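Local coordinates for protein V-type ATP synthase alpha chain (Nanoarchaeum equitans Kin4-M, PDB 5BN3) that belongs to the alpha/beta family of rotary motor subunits and holds adenosine-5'-diphosphate in the P-loop pocket of its nucleotide-binding domain, at residues Phe200-Thr204 / Arg205-Ile209; Arg445-Phe448 / Phe449-Lys453; Leu478-Gly481 / Arg482-Arg485; Lys505-Glu508 / Leu509-Ile512; Glu554-Lys557 / Ala558-Glu562. All coordinates share one frame; numbering follows the deposited sequence.

In the fold
Contact 1, in the nucleotide-binding domain, is buried and rests on a carboxylate bound to loop amides; contacts 2 to 5 are single turns of four helices in the C-terminal helical part of the chain. Contacts 2 and 3 pack against each other through Phe448, Ile451 and Ile484, while contact 4 touches contact 1 through Thr506 and Met510, and contact 5 through Ile512. Arg445 of contact 2 also reaches contact 1, its NE bonding to Ile209 O. Contact 4 is mostly buried but carries a weak salt bridge at its exposed Arg511. Contact 5, farthest from the chain centre, mixes buried isoleucines with exposed charged and amide groups.

Contact 1. Residues Phe200-Thr204 / Arg205-Ile209; sequences FITGT and RVLDI
Asp208 and Thr204 bury the most surface where loop 200-204 turns into helix 205-210, and the carboxylate of Asp208 folds back onto the loop backbone. Thr202 N donates to Asp208 OD1 over 2.7 Å, at 167° and on the syn side. The Thr202 hydroxyl reaches the same oxygen from the opposite face, with OG1 2.6 Å from Asp208 OD1 and well above the carboxylate plane. Asp208 OD2 uses its syn lone pair for Gly203 N, 2.8 Å away. Three donors therefore fix the rotation of this buried group. Thr202 holds OG1 between its backbone N and carbonyl carbon (chi1 65°), which lets the hydroxyl face both the carboxylate and Thr204 N. Thr202 OG1 accepts from Thr204 N at 3.0 Å, closing an ST turn. Gly203 sits at phi 96°, a backbone shape that suits glycine. Thr204 takes the N-cap position without a capping bond from its side chain. Its carbonyl instead receives two weak bonds, Leu207 N to Thr204 O at 3.1 Å and Asp208 N to Thr204 O at 3.0 Å. Thr204 CG2 lies alongside Val206 CG1, 3.9 Å apart, and also near Leu207 CG. A water donates to both Phe200 O and Leu207 O. Gln491, which lines the adenosine-5'-diphosphate pocket, accepts from Arg205 N and donates to Gly203 O, while Leu207 packs on Leu232 and Ile236 of helix 229-239.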
loop_
_atom_site.group_PDB
_atom_site.type_symbol
_atom_site.label_atom_id
_atom_site.label_comp_id
_atom_site.label_asym_id
_atom_site.label_seq_id
_atom_site.Cartn_x
_atom_site.Cartn_y
_atom_site.Cartn_z
ATOM N N PHE A 200 5.018 34.210 -21.987
ATOM C CA PHE A 200 3.688 33.834 -22.440
ATOM C C PHE A 200 2.670 34.533 -21.540
ATOM O O PHE A 200 2.451 34.117 -20.401
ATOM C CB PHE A 200 3.524 32.313 -22.370
ATOM C CG PHE A 200 2.162 31.821 -22.772
ATOM C CD1 PHE A 200 1.699 31.996 -24.067
ATOM C CD2 PHE A 200 1.354 31.156 -21.859
ATOM C CE1 PHE A 200 0.449 31.533 -24.442
ATOM C CE2 PHE A 200 0.103 30.689 -22.227
ATOM C CZ PHE A 200 -0.351 30.877 -23.521
ATOM N N ILE A 201 2.068 35.608 -22.044
ATOM C CA ILE A 201 1.112 36.387 -21.259
ATOM C C ILE A 201 -0.295 35.800 -21.375
ATOM O O ILE A 201 -0.878 35.776 -22.459
ATOM C CB ILE A 201 1.093 37.868 -21.685
ATOM C CG1 ILE A 201 2.508 38.457 -21.644
ATOM C CG2 ILE A 201 0.149 38.665 -20.796
ATOM C CD1 ILE A 201 3.138 38.456 -20.264
ATOM N N THR A 202 -0.835 35.345 -20.247
ATOM C CA THR A 202 -2.105 34.624 -20.220
ATOM C C THR A 202 -3.303 35.529 -19.962
ATOM O O THR A 202 -4.413 35.246 -20.414
ATOM C CB THR A 202 -2.094 33.513 -19.149
ATOM O OG1 THR A 202 -1.980 34.097 -17.845
ATOM C CG2 THR A 202 -0.932 32.569 -19.377
ATOM N N GLY A 203 -3.082 36.609 -19.222
ATOM C CA GLY A 203 -4.178 37.458 -18.796
ATOM C C GLY A 203 -4.630 37.075 -17.401
ATOM O O GLY A 203 -5.519 37.708 -16.827
ATOM N N THR A 204 -4.018 36.022 -16.865
ATOM C CA THR A 204 -4.246 35.605 -15.485
ATOM C C THR A 204 -3.020 35.984 -14.656
ATOM O O THR A 204 -1.903 35.565 -14.965
ATOM C CB THR A 204 -4.502 34.089 -15.390
ATOM O OG1 THR A 204 -5.701 33.760 -16.106
ATOM C CG2 THR A 204 -4.659 33.662 -13.938
ATOM N N ARG A 205 -3.238 36.775 -13.607
ATOM C CA ARG A 205 -2.151 37.377 -12.829
ATOM C C ARG A 205 -1.138 36.385 -12.248
ATOM O O ARG A 205 0.071 36.563 -12.409
ATOM C CB ARG A 205 -2.723 38.261 -11.710
ATOM C CG ARG A 205 -3.443 39.510 -12.218
ATOM C CD ARG A 205 -3.904 40.409 -11.076
ATOM N NE ARG A 205 -5.063 39.864 -10.374
ATOM C CZ ARG A 205 -6.323 40.079 -10.738
ATOM N NH1 ARG A 205 -6.590 40.824 -11.800
ATOM N NH2 ARG A 205 -7.316 39.546 -10.044
ATOM N N VAL A 206 -1.626 35.348 -11.575
ATOM C CA VAL A 206 -0.733 34.377 -10.945
ATOM C C VAL A 206 0.143 33.671 -11.982
ATOM O O VAL A 206 1.302 33.350 -11.717
ATOM C CB VAL A 206 -1.515 33.361 -10.066
ATOM C CG1 VAL A 206 -2.507 32.555 -10.904
ATOM C CG2 VAL A 206 -0.561 32.441 -9.319
ATOM N N LEU A 207 -0.400 33.469 -13.179
ATOM C CA LEU A 207 0.345 32.800 -14.242
ATOM C C LEU A 207 1.272 33.749 -14.999
ATOM O O LEU A 207 2.211 33.306 -15.656
ATOM C CB LEU A 207 -0.607 32.114 -15.223
ATOM C CG LEU A 207 -1.535 31.038 -14.663
ATOM C CD1 LEU A 207 -2.186 30.257 -15.792
ATOM C CD2 LEU A 207 -0.772 30.107 -13.741
ATOM N N ASP A 208 1.012 35.049 -14.912
ATOM C CA ASP A 208 1.811 36.023 -15.656
ATOM C C ASP A 208 3.002 36.563 -14.867
ATOM O O ASP A 208 4.039 36.888 -15.445
ATOM C CB ASP A 208 0.932 37.178 -16.157
ATOM C CG ASP A 208 -0.052 36.742 -17.225
ATOM O OD1 ASP A 208 0.138 35.650 -17.801
ATOM O OD2 ASP A 208 -1.013 37.496 -17.494
ATOM N N ILE A 209 2.857 36.650 -13.550
ATOM C CA ILE A 209 3.909 37.218 -12.714
ATOM C C ILE A 209 4.588 36.172 -11.836
ATOM O O ILE A 209 5.816 36.065 -11.818
ATOM C CB ILE A 209 3.362 38.338 -11.808
ATOM C CG1 ILE A 209 2.675 39.411 -12.650
ATOM C CG2 ILE A 209 4.481 38.953 -10.996
ATOM C CD1 ILE A 209 3.599 40.109 -13.630
HETATM O O HOH W 1 2.861 32.211 -18.459
#

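Contact 2. Residues Arg445-Phe448 / Phe449-Lys453; sequences REEF and FAILK
Phe449 N donates to Arg445 O over 3.0 Å at 168°, and Leu452 N to Phe448 O over 3.0 Å, just as straight; with the bonds from Ala450 N to Glu446 O and Ile451 N to Glu447 O they make a regular alpha-helical turn. Arg445 and Phe449, one turn apart, lie side by side and point the same way. The arginine chain is extended from CG to NE, with CG trans to its own N, which carries the guanidinium along the phenyl ring, while a turn at chi4 (-94°) sets the guanidinium plane. Phe449 CE2 sits over one guanidinium face, 3.8 Å from Arg445 CZ and displaced toward the rim. The two planes stand 77° apart, so the ring presents its edge, with Arg445 NE near the ring plane. The same guanidinium donates through NE and NH2 to the carbonyls of Ile209 and Met210, tying helix 441-458 of the C-terminal domain to the end of helix 205-210. On another side of the helix, Glu447 CG runs beside Ile451 CD1 at 4.2 Å, its carboxylate held by His514. Buried Phe448 meets Phe488 edge-to-face and packs on Ile484 and Ile513, joining helices 472-489 and 503-523. Lys453 turns away and forms a salt bridge with Asp308 of the neighbouring NEQ263 chain.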
loop_
_atom_site.group_PDB
_atom_site.type_symbol
_atom_site.label_atom_id
_atom_site.label_comp_id
_atom_site.label_asym_id
_atom_site.label_seq_id
_atom_site.Cartn_x
_atom_site.Cartn_y
_atom_site.Cartn_z
ATOM N N ARG A 445 7.898 40.984 -6.820
ATOM C CA ARG A 445 7.618 39.559 -6.970
ATOM C C ARG A 445 8.283 38.768 -5.848
ATOM O O ARG A 445 7.643 37.936 -5.207
ATOM C CB ARG A 445 8.103 39.060 -8.336
ATOM C CG ARG A 445 7.847 37.581 -8.601
ATOM C CD ARG A 445 8.261 37.205 -10.018
ATOM N NE ARG A 445 8.129 35.773 -10.283
ATOM C CZ ARG A 445 9.120 34.899 -10.153
ATOM N NH1 ARG A 445 10.318 35.306 -9.757
ATOM N NH2 ARG A 445 8.915 33.615 -10.415
ATOM N N GLU A 446 9.564 39.041 -5.612
ATOM C CA GLU A 446 10.304 38.411 -4.520
ATOM C C GLU A 446 9.646 38.707 -3.181
ATOM O O GLU A 446 9.602 37.859 -2.289
ATOM C CB GLU A 446 11.749 38.918 -4.491
ATOM C CG GLU A 446 12.650 38.352 -5.573
ATOM C CD GLU A 446 14.073 38.866 -5.462
ATOM O OE1 GLU A 446 14.278 39.920 -4.821
ATOM O OE2 GLU A 446 14.988 38.216 -6.012
ATOM N N GLU A 447 9.141 39.927 -3.055
ATOM C CA GLU A 447 8.479 40.389 -1.842
ATOM C C GLU A 447 7.175 39.629 -1.603
ATOM O O GLU A 447 6.875 39.230 -0.475
ATOM C CB GLU A 447 8.208 41.888 -1.967
ATOM C CG GLU A 447 7.752 42.580 -0.700
ATOM C CD GLU A 447 7.573 44.073 -0.907
ATOM O OE1 GLU A 447 6.423 44.512 -1.121
ATOM O OE2 GLU A 447 8.584 44.809 -0.864
ATOM N N PHE A 448 6.400 39.436 -2.667
ATOM C CA PHE A 448 5.155 38.678 -2.581
ATOM C C PHE A 448 5.423 37.242 -2.138
ATOM O O PHE A 448 4.739 36.718 -1.261
ATOM C CB PHE A 448 4.415 38.689 -3.925
ATOM C CG PHE A 448 3.587 39.928 -4.161
ATOM C CD1 PHE A 448 3.768 41.069 -3.391
ATOM C CD2 PHE A 448 2.613 39.940 -5.150
ATOM C CE1 PHE A 448 2.998 42.202 -3.610
ATOM C CE2 PHE A 448 1.841 41.071 -5.373
ATOM C CZ PHE A 448 2.035 42.202 -4.602
ATOM N N PHE A 449 6.424 36.613 -2.746
ATOM C CA PHE A 449 6.801 35.251 -2.382
ATOM C C PHE A 449 7.259 35.172 -0.928
ATOM O O PHE A 449 6.927 34.227 -0.215
ATOM C CB PHE A 449 7.907 34.738 -3.306
ATOM C CG PHE A 449 7.401 34.146 -4.594
ATOM C CD1 PHE A 449 6.696 32.951 -4.591
ATOM C CD2 PHE A 449 7.653 34.769 -5.808
ATOM C CE1 PHE A 449 6.237 32.395 -5.774
ATOM C CE2 PHE A 449 7.196 34.217 -6.995
ATOM C CZ PHE A 449 6.488 33.029 -6.977
ATOM N N ALA A 450 8.022 36.171 -0.495
ATOM C CA ALA A 450 8.534 36.206 0.874
ATOM C C ALA A 450 7.414 36.327 1.906
ATOM O O ALA A 450 7.461 35.692 2.960
ATOM C CB ALA A 450 9.534 37.343 1.037
ATOM N N ILE A 451 6.413 37.147 1.598
ATOM C CA ILE A 451 5.282 37.360 2.500
ATOM C C ILE A 451 4.377 36.130 2.583
ATOM O O ILE A 451 3.965 35.725 3.672
ATOM C CB ILE A 451 4.464 38.605 2.073
ATOM C CG1 ILE A 451 5.276 39.881 2.316
ATOM C CG2 ILE A 451 3.144 38.673 2.816
ATOM C CD1 ILE A 451 4.666 41.122 1.697
ATOM N N LEU A 452 4.072 35.537 1.431
ATOM C CA LEU A 452 3.242 34.334 1.376
ATOM C C LEU A 452 3.902 33.167 2.109
ATOM O O LEU A 452 3.226 32.370 2.760
ATOM C CB LEU A 452 2.951 33.956 -0.079
ATOM C CG LEU A 452 2.094 34.953 -0.864
ATOM C CD1 LEU A 452 2.103 34.642 -2.351
ATOM C CD2 LEU A 452 0.675 34.951 -0.334
ATOM N N LYS A 453 5.225 33.076 2.001
ATOM C CA LYS A 453 5.983 32.036 2.690
ATOM C C LYS A 453 5.977 32.266 4.199
ATOM O O LYS A 453 5.762 31.335 4.973
ATOM C CB LYS A 453 7.422 31.984 2.165
ATOM C CG LYS A 453 8.348 31.037 2.926
ATOM C CD LYS A 453 7.878 29.584 2.847
ATOM C CE LYS A 453 8.883 28.642 3.505
ATOM N NZ LYS A 453 8.479 27.214 3.380
#

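Contact 3. Residues Leu478-Gly481 / Arg482-Arg485; sequences LHMG and RIIR
Ile483 CD1 is the meeting point of two side chains from the preceding turn of helix 472-489. It lies over one face of the His479 imidazole, 4.1 Å from His479 NE2, and the same methyl is 4.1 Å from Met480 SD. A bend at chi2 (-55°) brings the sulfur of Met480 to the isoleucine; the further bend at chi3 turns only the CE methyl. Along the backbone, Ile484 N bonds to Met480 O at 2.9 Å and Arg485 N to Gly481 O at 2.9 Å. The two preceding bonds of the turn are longer: Arg482 N to Leu478 O is 3.2 Å and Ile483 N to His479 O is 3.3 Å. Arg485 bends at chi3 (-73°), and its guanidinium folds back with Gly481 O over one face; NE is 3.4 Å from Gly481 O, at an angle too poor for a bond. Gly481 has no side chain here, consistent with the close approach of Arg485 to the backbone; Arg482 CA also lies over a guanidinium face, toward its rim. Outer partners settle the polar ends: Glu455 of helix 441-458 pairs with Arg485, Glu539 of helix 537-542 with Arg482, and Tyr516 OH bonds to His479 NE2, while His538 meets the imidazole edge-to-face. The turn thus packs through Met480, Ile483 and Ile484 and sends its charges to two flanking helices, where Glu455 and Glu539 probably balance the two arginines at the edges of an apolar helix face.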
loop_
_atom_site.group_PDB
_atom_site.type_symbol
_atom_site.label_atom_id
_atom_site.label_comp_id
_atom_site.label_asym_id
_atom_site.label_seq_id
_atom_site.Cartn_x
_atom_site.Cartn_y
_atom_site.Cartn_z
ATOM N N LEU A 478 0.299 38.328 8.069
ATOM C CA LEU A 478 -1.047 37.804 7.884
ATOM C C LEU A 478 -1.913 38.861 7.204
ATOM O O LEU A 478 -2.812 38.542 6.427
ATOM C CB LEU A 478 -1.656 37.413 9.232
ATOM C CG LEU A 478 -0.777 36.550 10.141
ATOM C CD1 LEU A 478 -1.494 36.197 11.438
ATOM C CD2 LEU A 478 -0.332 35.294 9.418
ATOM N N HIS A 479 -1.623 40.122 7.504
ATOM C CA HIS A 479 -2.347 41.249 6.929
ATOM C C HIS A 479 -2.038 41.388 5.441
ATOM O O HIS A 479 -2.947 41.414 4.611
ATOM C CB HIS A 479 -1.972 42.538 7.662
ATOM C CG HIS A 479 -2.788 43.721 7.265
ATOM N ND1 HIS A 479 -4.163 43.767 7.414
ATOM C CD2 HIS A 479 -2.438 44.916 6.730
ATOM C CE1 HIS A 479 -4.614 44.926 6.986
ATOM N NE2 HIS A 479 -3.583 45.647 6.565
ATOM N N MET A 480 -0.752 41.481 5.115
ATOM C CA MET A 480 -0.313 41.625 3.730
ATOM C C MET A 480 -0.584 40.367 2.910
ATOM O O MET A 480 -0.894 40.450 1.720
ATOM C CB MET A 480 1.179 41.957 3.669
ATOM C CG MET A 480 1.556 43.275 4.319
ATOM S SD MET A 480 0.632 44.668 3.648
ATOM C CE MET A 480 1.049 44.537 1.910
ATOM N N GLY A 481 -0.455 39.208 3.549
ATOM C CA GLY A 481 -0.721 37.939 2.896
ATOM C C GLY A 481 -2.161 37.850 2.436
ATOM O O GLY A 481 -2.439 37.383 1.332
ATOM N N ARG A 482 -3.078 38.306 3.287
ATOM C CA ARG A 482 -4.496 38.339 2.947
ATOM C C ARG A 482 -4.767 39.260 1.758
ATOM O O ARG A 482 -5.582 38.944 0.888
ATOM C CB ARG A 482 -5.330 38.774 4.160
ATOM C CG ARG A 482 -6.814 38.966 3.855
ATOM C CD ARG A 482 -7.611 39.392 5.083
ATOM N NE ARG A 482 -9.025 39.605 4.769
ATOM C CZ ARG A 482 -9.574 40.797 4.555
ATOM N NH1 ARG A 482 -8.832 41.894 4.628
ATOM N NH2 ARG A 482 -10.867 40.894 4.273
ATOM N N ILE A 483 -4.075 40.397 1.726
ATOM C CA ILE A 483 -4.224 41.366 0.644
ATOM C C ILE A 483 -3.738 40.795 -0.688
ATOM O O ILE A 483 -4.387 40.961 -1.722
ATOM C CB ILE A 483 -3.454 42.668 0.952
ATOM C CG1 ILE A 483 -4.021 43.342 2.205
ATOM C CG2 ILE A 483 -3.525 43.629 -0.222
ATOM C CD1 ILE A 483 -3.296 44.615 2.587
ATOM N N ILE A 484 -2.591 40.124 -0.654
ATOM C CA ILE A 484 -2.027 39.506 -1.849
ATOM C C ILE A 484 -2.925 38.373 -2.350
ATOM O O ILE A 484 -3.179 38.258 -3.551
ATOM C CB ILE A 484 -0.596 38.985 -1.578
ATOM C CG1 ILE A 484 0.351 40.162 -1.315
ATOM C CG2 ILE A 484 -0.091 38.156 -2.749
ATOM C CD1 ILE A 484 1.658 39.773 -0.648
ATOM N N ARG A 485 -3.413 37.546 -1.429
ATOM C CA ARG A 485 -4.287 36.432 -1.787
ATOM C C ARG A 485 -5.641 36.893 -2.323
ATOM O O ARG A 485 -6.070 36.455 -3.389
ATOM C CB ARG A 485 -4.477 35.486 -0.595
ATOM C CG ARG A 485 -3.268 34.602 -0.302
ATOM C CD ARG A 485 -3.531 33.622 0.839
ATOM N NE ARG A 485 -3.554 34.271 2.149
ATOM C CZ ARG A 485 -4.662 34.596 2.805
ATOM N NH1 ARG A 485 -5.849 34.332 2.277
ATOM N NH2 ARG A 485 -4.587 35.183 3.991
#

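Contact 4. Residues Lys505-Glu508 / Leu509-Ile512; sequences KTIE and LMRI
One turn of helix 503-523, in the C-terminal domain, brings Arg511 against Ile507 and Glu508, residues four and three places earlier. The methyl Ile507 CG2 sits squarely over the centre of the guanidinium, 3.5 Å from Arg511 CZ, and covers that face. Glu508 comes in at the guanidinium edge, near its plane: OE2 is 3.4 Å from Arg511 NH1, a salt bridge with a weak hydrogen bond at 153°. Carboxylate and guanidinium planes are turned 68° apart, so a single oxygen faces a single nitrogen and no two-pronged pair forms. The glutamate gets there by a bend at chi2 (-60°) that swings its carboxylate round to an arginine whose own chain is extended from CG to NE. Arg511 is exposed, which may weaken the attraction further. Much of the covered side of this amphipathic turn is apolar, though it includes Lys505 and Thr506, whose polar ends have partners outside the turn: Lys505 NZ donates to Arg545 O, and Thr506 OG1 bonds with Ser501 OG and Pro502 O. Ile507 CD1 also approaches Met510 SD at 4.3 Å; buried Leu509 and Met510 pack on Phe488 of helix 472-489. Backbone bonds run from Arg511 N to Ile507 O at 2.9 Å and from Ile512 N to Glu508 O at 3.0 Å. Ile512 packs on Ile559 of helix 552-562, while Thr506 and Met510 touch Ile209.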
loop_
_atom_site.group_PDB
_atom_site.type_symbol
_atom_site.label_atom_id
_atom_site.label_comp_id
_atom_site.label_asym_id
_atom_site.label_seq_id
_atom_site.Cartn_x
_atom_site.Cartn_y
_atom_site.Cartn_z
ATOM N N LYS A 505 -3.014 46.631 -15.460
ATOM C CA LYS A 505 -3.774 46.345 -14.246
ATOM C C LYS A 505 -2.964 45.487 -13.276
ATOM O O LYS A 505 -2.938 45.749 -12.071
ATOM C CB LYS A 505 -5.093 45.646 -14.595
ATOM C CG LYS A 505 -5.997 45.379 -13.396
ATOM C CD LYS A 505 -7.284 44.677 -13.821
ATOM C CE LYS A 505 -8.221 44.472 -12.642
ATOM N NZ LYS A 505 -9.492 43.807 -13.049
ATOM N N THR A 506 -2.300 44.467 -13.809
ATOM C CA THR A 506 -1.479 43.575 -12.996
ATOM C C THR A 506 -0.339 44.324 -12.300
ATOM O O THR A 506 -0.151 44.187 -11.089
ATOM C CB THR A 506 -0.894 42.428 -13.840
ATOM O OG1 THR A 506 -1.957 41.721 -14.492
ATOM C CG2 THR A 506 -0.131 41.470 -12.956
ATOM N N ILE A 507 0.409 45.116 -13.067
ATOM C CA ILE A 507 1.525 45.889 -12.526
ATOM C C ILE A 507 1.051 46.914 -11.494
ATOM O O ILE A 507 1.637 47.038 -10.417
ATOM C CB ILE A 507 2.311 46.624 -13.642
ATOM C CG1 ILE A 507 2.896 45.632 -14.654
ATOM C CG2 ILE A 507 3.414 47.482 -13.045
ATOM C CD1 ILE A 507 3.669 44.491 -14.034
ATOM N N GLU A 508 -0.011 47.645 -11.828
ATOM C CA GLU A 508 -0.554 48.664 -10.932
ATOM C C GLU A 508 -1.001 48.086 -9.596
ATOM O O GLU A 508 -0.822 48.714 -8.554
ATOM C CB GLU A 508 -1.712 49.412 -11.596
ATOM C CG GLU A 508 -1.266 50.468 -12.590
ATOM C CD GLU A 508 -0.396 51.535 -11.954
ATOM O OE1 GLU A 508 -0.844 52.163 -10.970
ATOM O OE2 GLU A 508 0.738 51.744 -12.432
ATOM N N LEU A 509 -1.581 46.889 -9.635
ATOM C CA LEU A 509 -1.966 46.189 -8.416
ATOM C C LEU A 509 -0.749 45.878 -7.550
ATOM O O LEU A 509 -0.788 46.056 -6.333
ATOM C CB LEU A 509 -2.720 44.898 -8.748
ATOM C CG LEU A 509 -4.233 45.020 -8.930
ATOM C CD1 LEU A 509 -4.851 43.677 -9.288
ATOM C CD2 LEU A 509 -4.853 45.567 -7.663
ATOM N N MET A 510 0.325 45.415 -8.183
ATOM C CA MET A 510 1.565 45.109 -7.474
ATOM C C MET A 510 2.149 46.372 -6.842
ATOM O O MET A 510 2.634 46.344 -5.711
ATOM C CB MET A 510 2.590 44.478 -8.426
ATOM C CG MET A 510 2.130 43.187 -9.087
ATOM S SD MET A 510 3.339 42.485 -10.232
ATOM C CE MET A 510 4.676 42.108 -9.101
ATOM N N ARG A 511 2.089 47.477 -7.578
ATOM C CA ARG A 511 2.662 48.743 -7.125
ATOM C C ARG A 511 1.925 49.344 -5.932
ATOM O O ARG A 511 2.555 49.845 -5.003
ATOM C CB ARG A 511 2.717 49.746 -8.281
ATOM C CG ARG A 511 3.864 49.499 -9.247
ATOM C CD ARG A 511 3.822 50.449 -10.431
ATOM N NE ARG A 511 4.988 50.277 -11.292
ATOM C CZ ARG A 511 5.023 50.596 -12.582
ATOM N NH1 ARG A 511 3.949 51.102 -13.172
ATOM N NH2 ARG A 511 6.131 50.401 -13.282
ATOM N N ILE A 512 0.597 49.287 -5.953
ATOM C CA ILE A 512 -0.199 49.841 -4.860
ATOM C C ILE A 512 -0.123 48.970 -3.600
ATOM O O ILE A 512 -0.136 49.487 -2.481
ATOM C CB ILE A 512 -1.666 50.101 -5.289
ATOM C CG1 ILE A 512 -2.425 50.858 -4.198
ATOM C CG2 ILE A 512 -2.377 48.802 -5.634
ATOM C CD1 ILE A 512 -1.802 52.186 -3.838
#

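Contact 5. Residues Glu554-Lys557 / Ala558-Glu562; sequences EEIK and AIEQE
Glu555 and Ile559 cross one turn apart on helix 552-562, with Glu555 CG 4.0 Å from Ile559 CD1. The glutamate leaves its backbone with CG trans to N and then kinks at chi2 (67°), so that its aliphatic part leans on the isoleucine while OE1 forms a salt bridge with Lys547. In Ile559 CG1 is instead trans to the carbonyl carbon and beside the backbone N (chi1 -69°), which sets CG1 3.1 Å from Glu555 O. Further round, Ile556 CG2 lies 3.9 Å from Glu560 CD, the glutamate chain being extended beyond CG. This is the amphipathic pattern of a helix lying on the surface of a bundle: buried Ile556 and Ile559 turn to Glu508 and Ile512 of helix 503-523, and Ile559 also to Ile537 and Ile541 of helix 537-542. Lys557 reaches out fully extended on the exposed side. Backbone bonds link Ile559 N to Glu555 O at 2.8 Å and Glu560 N to Ile556 O at 2.8 Å. The next one, Gln561 N to Lys557 O, is weak at 3.4 Å. Gln561 has an unusual chi1 of -32° and bends at chi2, bringing its amide NE2 back to Lys557 O, though the modelled approach is too short to be trusted in detail.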
loop_
_atom_site.group_PDB
_atom_site.type_symbol
_atom_site.label_atom_id
_atom_site.label_comp_id
_atom_site.label_asym_id
_atom_site.label_seq_id
_atom_site.Cartn_x
_atom_site.Cartn_y
_atom_site.Cartn_z
ATOM N N GLU A 554 -8.887 55.466 -11.026
ATOM C CA GLU A 554 -9.394 56.513 -10.147
ATOM C C GLU A 554 -9.278 56.102 -8.685
ATOM O O GLU A 554 -8.888 56.901 -7.835
ATOM C CB GLU A 554 -10.856 56.827 -10.478
ATOM C CG GLU A 554 -11.096 57.419 -11.861
ATOM C CD GLU A 554 -11.114 56.382 -12.973
ATOM O OE1 GLU A 554 -11.863 56.588 -13.951
ATOM O OE2 GLU A 554 -10.380 55.375 -12.884
ATOM N N GLU A 555 -9.623 54.851 -8.399
ATOM C CA GLU A 555 -9.567 54.334 -7.037
ATOM C C GLU A 555 -8.131 54.251 -6.515
ATOM O O GLU A 555 -7.883 54.450 -5.325
ATOM C CB GLU A 555 -10.239 52.961 -6.954
ATOM C CG GLU A 555 -10.366 52.423 -5.543
ATOM C CD GLU A 555 -11.330 53.231 -4.700
ATOM O OE1 GLU A 555 -12.291 53.791 -5.266
ATOM O OE2 GLU A 555 -11.129 53.306 -3.469
ATOM N N ILE A 556 -7.192 53.960 -7.409
ATOM C CA ILE A 556 -5.778 53.903 -7.049
ATOM C C ILE A 556 -5.276 55.281 -6.635
ATOM O O ILE A 556 -4.587 55.422 -5.621
ATOM C CB ILE A 556 -4.920 53.356 -8.205
ATOM C CG1 ILE A 556 -4.987 51.829 -8.230
ATOM C CG2 ILE A 556 -3.475 53.790 -8.066
ATOM C CD1 ILE A 556 -4.141 51.206 -9.312
ATOM N N LYS A 557 -5.628 56.293 -7.422
ATOM C CA LYS A 557 -5.315 57.671 -7.074
ATOM C C LYS A 557 -5.916 57.993 -5.714
ATOM O O LYS A 557 -5.273 58.622 -4.885
ATOM C CB LYS A 557 -5.847 58.637 -8.137
ATOM C CG LYS A 557 -5.252 58.423 -9.522
ATOM C CD LYS A 557 -5.692 59.510 -10.495
ATOM C CE LYS A 557 -5.050 59.324 -11.865
ATOM N NZ LYS A 557 -5.305 60.487 -12.766
ATOM N N ALA A 558 -7.143 57.536 -5.487
ATOM C CA ALA A 558 -7.815 57.738 -4.208
ATOM C C ALA A 558 -7.093 57.039 -3.056
ATOM O O ALA A 558 -7.006 57.579 -1.953
ATOM C CB ALA A 558 -9.248 57.258 -4.291
ATOM N N ILE A 559 -6.590 55.835 -3.316
ATOM C CA ILE A 559 -5.875 55.058 -2.308
ATOM C C ILE A 559 -4.498 55.655 -2.006
ATOM O O ILE A 559 -4.078 55.697 -0.849
ATOM C CB ILE A 559 -5.754 53.568 -2.727
ATOM C CG1 ILE A 559 -7.132 52.901 -2.700
ATOM C CG2 ILE A 559 -4.812 52.812 -1.807
ATOM C CD1 ILE A 559 -7.157 51.515 -3.303
ATOM N N GLU A 560 -3.809 56.129 -3.042
ATOM C CA GLU A 560 -2.479 56.719 -2.888
ATOM C C GLU A 560 -2.463 57.927 -1.944
ATOM O O GLU A 560 -1.528 58.092 -1.161
ATOM C CB GLU A 560 -1.895 57.096 -4.256
ATOM C CG GLU A 560 -1.423 55.908 -5.092
ATOM C CD GLU A 560 -1.005 56.310 -6.495
ATOM O OE1 GLU A 560 -1.553 57.304 -7.015
ATOM O OE2 GLU A 560 -0.132 55.634 -7.080
ATOM N N GLN A 561 -3.493 58.767 -2.021
ATOM C CA GLN A 561 -3.597 59.910 -1.118
ATOM C C GLN A 561 -3.907 59.417 0.285
ATOM O O GLN A 561 -3.283 59.842 1.255
ATOM C CB GLN A 561 -4.694 60.885 -1.556
ATOM C CG GLN A 561 -4.937 60.979 -3.051
ATOM C CD GLN A 561 -3.672 61.190 -3.860
ATOM O OE1 GLN A 561 -2.768 61.918 -3.452
ATOM N NE2 GLN A 561 -3.603 60.544 -5.019
ATOM N N GLU A 562 -4.872 58.507 0.377
ATOM C CA GLU A 562 -5.312 57.950 1.652
ATOM C C GLU A 562 -4.153 57.306 2.410
ATOM O O GLU A 562 -4.182 57.194 3.635
ATOM C CB GLU A 562 -6.437 56.941 1.422
ATOM C CG GLU A 562 -7.391 56.782 2.590
ATOM C CD GLU A 562 -8.667 56.067 2.194
ATOM O OE1 GLU A 562 -8.924 55.939 0.978
ATOM O OE2 GLU A 562 -9.415 55.632 3.096
#